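Local coordinates for protein 3-keto-5-aminohexanoate cleavage enzyme (PDB 3C6C) that probably cleaves beta-keto acids such as 3-keto-5-aminohexanoate, as a metal-dependent member of the BKACE family with a TIM beta/alpha-barrel fold, at residues R175-G180 / L204-P209; R167-M172 / I193-Q198. All blocks are in the same frame, centred on the assembly; numbering follows the deposited sequence. Where two conformers were deposited one is given.

Interaction 1 of 2, residues R175-G180 / L204-P209; sequences RFQELG and LIDGVP. With EDO (1,2-ethanediol), chain E.
Leu204 lays its backbone carbonyl against the amide of Gln177, with its O atom 3.4 Å from Gln177 CD. Its methyl CD2 rests 3.6 Å from Gln177 OE1. At Ile205 the side chain turns away from the helix end and packs on Leu199, Ile200, Pro183 and Leu185. Asp206 makes the direct polar link: Gln177 NE2 donates to Asp206 OD1 over 2.6 Å, with an N-H...O angle of 156°. The acceptor lies close to the amide plane, yet the donor comes from above the carboxylate, 45° out of its plane. Gln177 is extended beyond CG (chi2 180°), which carries its amide to the loop. NE2 also bonds Gly203 O, so two acceptors fix the turn of the amide. The loop is a beta/alpha-barrel connection, leading from helix 190-201 into strand 210-214. It meets the C-terminal end of helix 166-179, where Gly180 closes a Schellman motif. A water joins the two parts again, donating to Gln177 O at 2.8 Å and to Asp206 OD2 at 2.7 Å. Beyond Gly207, Val208 O accepts a bond from Lys182 NZ, and Pro209 pairs by backbone with Gln240.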
# COMPACT_ATOMS: atom_id res chain seq x y z
N ARG A 175 14.07 4.90 -33.61
CA ARG A 175 13.40 4.74 -34.90
C ARG A 175 11.98 5.31 -34.85
O ARG A 175 11.52 5.97 -35.79
CB ARG A 175 13.39 3.29 -35.40
CG ARG A 175 14.71 2.85 -35.98
CD ARG A 175 15.09 3.74 -37.19
NE ARG A 175 14.31 3.43 -38.40
CZ ARG A 175 13.84 4.33 -39.24
NH1 ARG A 175 14.02 5.63 -39.02
NH2 ARG A 175 13.18 3.95 -40.31
N PHE A 176 11.30 5.06 -33.74
CA PHE A 176 9.92 5.54 -33.58
C PHE A 176 9.93 7.07 -33.60
O PHE A 176 9.07 7.70 -34.21
CB PHE A 176 9.28 5.10 -32.24
CG PHE A 176 8.83 3.63 -32.19
CD1 PHE A 176 9.50 2.60 -32.83
CD2 PHE A 176 7.74 3.31 -31.40
CE1 PHE A 176 9.05 1.28 -32.73
CE2 PHE A 176 7.31 2.00 -31.29
CZ PHE A 176 7.97 0.98 -31.93
N GLN A 177 10.93 7.65 -32.94
CA GLN A 177 11.02 9.12 -32.88
C GLN A 177 11.17 9.69 -34.27
O GLN A 177 10.48 10.63 -34.67
CB GLN A 177 12.23 9.59 -32.08
CG GLN A 177 12.04 9.51 -30.60
CD GLN A 177 13.28 9.98 -29.87
OE1 GLN A 177 14.36 9.41 -30.01
NE2 GLN A 177 13.13 11.04 -29.08
N GLU A 178 12.07 9.07 -35.01
CA GLU A 178 12.37 9.45 -36.41
C GLU A 178 11.15 9.36 -37.32
O GLU A 178 10.93 10.20 -38.19
CB GLU A 178 13.51 8.57 -36.98
CG GLU A 178 14.86 8.93 -36.38
CD GLU A 178 15.96 7.93 -36.65
OE1 GLU A 178 15.71 6.83 -37.17
OE2 GLU A 178 17.13 8.25 -36.33
N LEU A 179 10.35 8.33 -37.10
CA LEU A 179 9.16 8.02 -37.92
C LEU A 179 7.94 8.80 -37.45
O LEU A 179 6.89 8.81 -38.11
CB LEU A 179 8.83 6.52 -37.86
CG LEU A 179 9.78 5.58 -38.63
CD1 LEU A 179 9.50 4.13 -38.24
CD2 LEU A 179 9.71 5.80 -40.16
N GLY A 180 8.06 9.41 -36.29
CA GLY A 180 6.96 10.19 -35.70
C GLY A 180 5.85 9.37 -35.07
O GLY A 180 4.71 9.80 -34.96
N LEU A 204 14.85 9.72 -25.49
CA LEU A 204 14.42 8.75 -26.51
C LEU A 204 12.91 8.61 -26.58
O LEU A 204 12.39 7.85 -27.40
CB LEU A 204 15.08 7.39 -26.28
CG LEU A 204 16.56 7.28 -26.62
CD1 LEU A 204 17.11 5.95 -26.15
CD2 LEU A 204 16.75 7.44 -28.11
N ILE A 205 12.23 9.40 -25.76
CA ILE A 205 10.75 9.39 -25.68
C ILE A 205 10.18 10.81 -25.78
O ILE A 205 10.32 11.62 -24.88
CB ILE A 205 10.23 8.74 -24.36
CG1 ILE A 205 10.80 7.31 -24.15
CG2 ILE A 205 8.69 8.76 -24.28
CD1 ILE A 205 10.22 6.21 -25.05
N ASP A 206 9.55 11.07 -26.91
CA ASP A 206 8.95 12.37 -27.20
C ASP A 206 7.61 12.65 -26.53
O ASP A 206 6.75 11.79 -26.34
CB ASP A 206 8.77 12.55 -28.70
CG ASP A 206 10.10 12.65 -29.46
OD1 ASP A 206 11.19 12.73 -28.83
OD2 ASP A 206 10.03 12.65 -30.70
N GLY A 207 7.43 13.92 -26.20
CA GLY A 207 6.16 14.41 -25.71
C GLY A 207 5.65 13.70 -24.47
O GLY A 207 6.40 13.39 -23.53
N VAL A 208 4.35 13.43 -24.51
CA VAL A 208 3.67 12.67 -23.44
C VAL A 208 4.09 11.19 -23.51
O VAL A 208 3.77 10.51 -24.48
CB VAL A 208 2.10 12.79 -23.52
CG1 VAL A 208 1.42 11.92 -22.42
CG2 VAL A 208 1.64 14.21 -23.40
N PRO A 209 4.77 10.68 -22.48
CA PRO A 209 5.08 9.25 -22.46
C PRO A 209 3.85 8.40 -22.19
O PRO A 209 2.99 8.78 -21.41
CB PRO A 209 6.05 9.11 -21.29
CG PRO A 209 6.39 10.49 -20.88
CD PRO A 209 5.24 11.34 -21.26
C1 EDO E . 2.06 9.15 -37.23
O1 EDO E . 1.14 9.59 -38.23
C2 EDO E . 3.33 8.59 -37.85
O2 EDO E . 3.97 9.60 -38.64
O HOH W 1 8.71 11.61 -32.78

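Interaction 2 of 2, residues R167-M172 / I193-Q198; sequences RTLRAM and ILFGKQ
Arg170 NH2 and Gln198 NE2 converge on one carboxylate oxygen, Glu202 OE2, the first through a salt bridge and the second through a hydrogen bond. The shared acceptor probably helps hold the guanidinium and the amide in place. Between the two side chains themselves the contact is van der Waals, with Arg170 NH2 4.0 Å from Gln198 CG. Phe195 comes in over one face of the guanidinium, offset toward its rim. Its CE1 atom lies 3.9 Å from Arg170 NH2. The planes are almost perpendicular, at 88°, and NH2 lies near the plane of the ring, at its edge, so this is not a cation-pi stack. At CE2 the ring meets Leu169 obliquely, with Leu169 CD1 3.6 Å from Phe195 CE2. CB of Leu169 adds a contact of 3.8 Å to the same CE2. Phe195 CG stands anti to the backbone N (chi1 -179°), which sends the ring across the gap. Arg170 NH1 forms a salt bridge with Glu159 of the second subunit, and Phe195 meets Trp219 of that subunit edge-to-face. The axes of the two segments stay 11.6 Å apart and run 47° from parallel, so long side chains do the bridging. Helices 166-179 and 190-201 are joined through barrel strand 182-187, while Leu169 also packs on Leu146 of strand 143-147.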
# COMPACT_ATOMS: atom_id res chain seq x y z
N ARG A 167 19.73 -2.42 -25.59
CA ARG A 167 20.41 -1.88 -26.77
C ARG A 167 19.42 -1.79 -27.94
O ARG A 167 19.27 -0.76 -28.63
CB ARG A 167 21.58 -2.79 -27.16
CG ARG A 167 22.36 -2.37 -28.38
CD ARG A 167 23.56 -3.31 -28.60
NE ARG A 167 23.14 -4.70 -28.78
CZ ARG A 167 23.80 -5.76 -28.32
NH1 ARG A 167 24.93 -5.60 -27.64
NH2 ARG A 167 23.31 -6.98 -28.51
N THR A 168 18.74 -2.89 -28.13
CA THR A 168 17.68 -2.97 -29.15
C THR A 168 16.51 -2.04 -28.86
O THR A 168 15.97 -1.41 -29.76
CB THR A 168 17.21 -4.42 -29.36
OG1 THR A 168 18.27 -5.09 -30.06
CG2 THR A 168 15.91 -4.50 -30.19
N LEU A 169 16.14 -1.93 -27.59
CA LEU A 169 15.03 -1.07 -27.20
C LEU A 169 15.37 0.41 -27.43
O LEU A 169 14.52 1.22 -27.88
CB LEU A 169 14.63 -1.31 -25.73
CG LEU A 169 13.96 -2.67 -25.45
CD1 LEU A 169 13.79 -2.85 -23.94
CD2 LEU A 169 12.64 -2.81 -26.22
N ARG A 170 16.62 0.76 -27.15
CA ARG A 170 17.06 2.13 -27.39
C ARG A 170 16.99 2.46 -28.89
O ARG A 170 16.57 3.55 -29.28
CB ARG A 170 18.49 2.37 -26.86
CG ARG A 170 18.53 2.50 -25.38
CD ARG A 170 19.95 2.50 -24.89
NE ARG A 170 20.01 2.94 -23.50
CZ ARG A 170 20.37 2.17 -22.48
NH1 ARG A 170 20.77 0.92 -22.70
NH2 ARG A 170 20.37 2.67 -21.26
N ALA A 171 17.40 1.50 -29.71
CA ALA A 171 17.43 1.70 -31.17
C ALA A 171 16.01 1.83 -31.73
O ALA A 171 15.74 2.69 -32.60
CB ALA A 171 18.20 0.59 -31.86
N MSE A 172 15.12 1.01 -31.19
CA MSE A 172 13.69 1.00 -31.56
C MSE A 172 13.04 2.32 -31.23
O MSE A 172 12.32 2.92 -32.03
CB MSE A 172 12.92 -0.09 -30.79
CG MSE A 172 13.27 -1.53 -31.15
SE MSE A 172 12.78 -1.99 -32.97
CE MSE A 172 10.89 -2.28 -32.73
N ILE A 193 9.40 -0.59 -15.75
CA ILE A 193 9.00 0.82 -15.61
C ILE A 193 10.25 1.70 -15.44
O ILE A 193 10.36 2.78 -16.02
CB ILE A 193 7.99 1.05 -14.47
CG1 ILE A 193 6.68 0.31 -14.82
CG2 ILE A 193 7.77 2.55 -14.24
CD1 ILE A 193 5.68 0.21 -13.66
N LEU A 194 11.19 1.22 -14.63
CA LEU A 194 12.44 1.97 -14.42
C LEU A 194 13.18 2.16 -15.73
O LEU A 194 13.73 3.24 -16.01
CB LEU A 194 13.36 1.28 -13.40
CG LEU A 194 12.86 1.18 -11.96
CD1 LEU A 194 13.99 0.70 -11.07
CD2 LEU A 194 12.27 2.48 -11.45
N PHE A 195 13.19 1.12 -16.56
CA PHE A 195 13.92 1.23 -17.83
C PHE A 195 13.20 2.22 -18.76
O PHE A 195 13.82 2.98 -19.50
CB PHE A 195 14.15 -0.11 -18.53
CG PHE A 195 14.91 0.04 -19.81
CD1 PHE A 195 16.21 0.54 -19.77
CD2 PHE A 195 14.33 -0.20 -21.03
CE1 PHE A 195 16.94 0.74 -20.94
CE2 PHE A 195 15.05 -0.00 -22.20
CZ PHE A 195 16.36 0.48 -22.14
N GLY A 196 11.87 2.19 -18.73
CA GLY A 196 11.06 3.17 -19.50
C GLY A 196 11.46 4.59 -19.10
O GLY A 196 11.60 5.48 -19.93
N LYS A 197 11.64 4.78 -17.81
CA LYS A 197 12.02 6.10 -17.26
C LYS A 197 13.42 6.48 -17.73
O LYS A 197 13.72 7.65 -17.98
CB LYS A 197 11.88 6.14 -15.75
CG LYS A 197 10.42 6.16 -15.36
CD LYS A 197 10.16 6.67 -13.97
CE LYS A 197 10.70 5.75 -12.94
NZ LYS A 197 10.16 6.13 -11.55
N GLN A 198 14.25 5.47 -17.90
CA GLN A 198 15.63 5.67 -18.41
C GLN A 198 15.61 6.13 -19.87
O GLN A 198 16.38 7.00 -20.28
CB GLN A 198 16.48 4.40 -18.30
CG GLN A 198 17.90 4.59 -18.79
CD GLN A 198 18.72 5.50 -17.91
OE1 GLN A 198 18.45 5.63 -16.72
NE2 GLN A 198 19.75 6.14 -18.48

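Interactions 1 and 2 lie on the same helix, 166-179, with centres 12 Å apart. Interaction 2 joins its N-terminal half to helix 190-201. Interaction 1 ties its C-terminal end to the loop that leaves helix 190-201. The two touch directly, since Leu204 CD1 packs 3.8 Å from Arg170 CG. The four segments alternate along the chain, and strand 182-187 of the barrel lies between the two segments of each contact. Each centre is about 17 Å from the centre of the chain. The nickel ion is bound by His66, His68 and Glu269, none of which belongs to either contact. Interaction 2 also faces a second subunit, whereas no other chain of the assembly touches interaction 1.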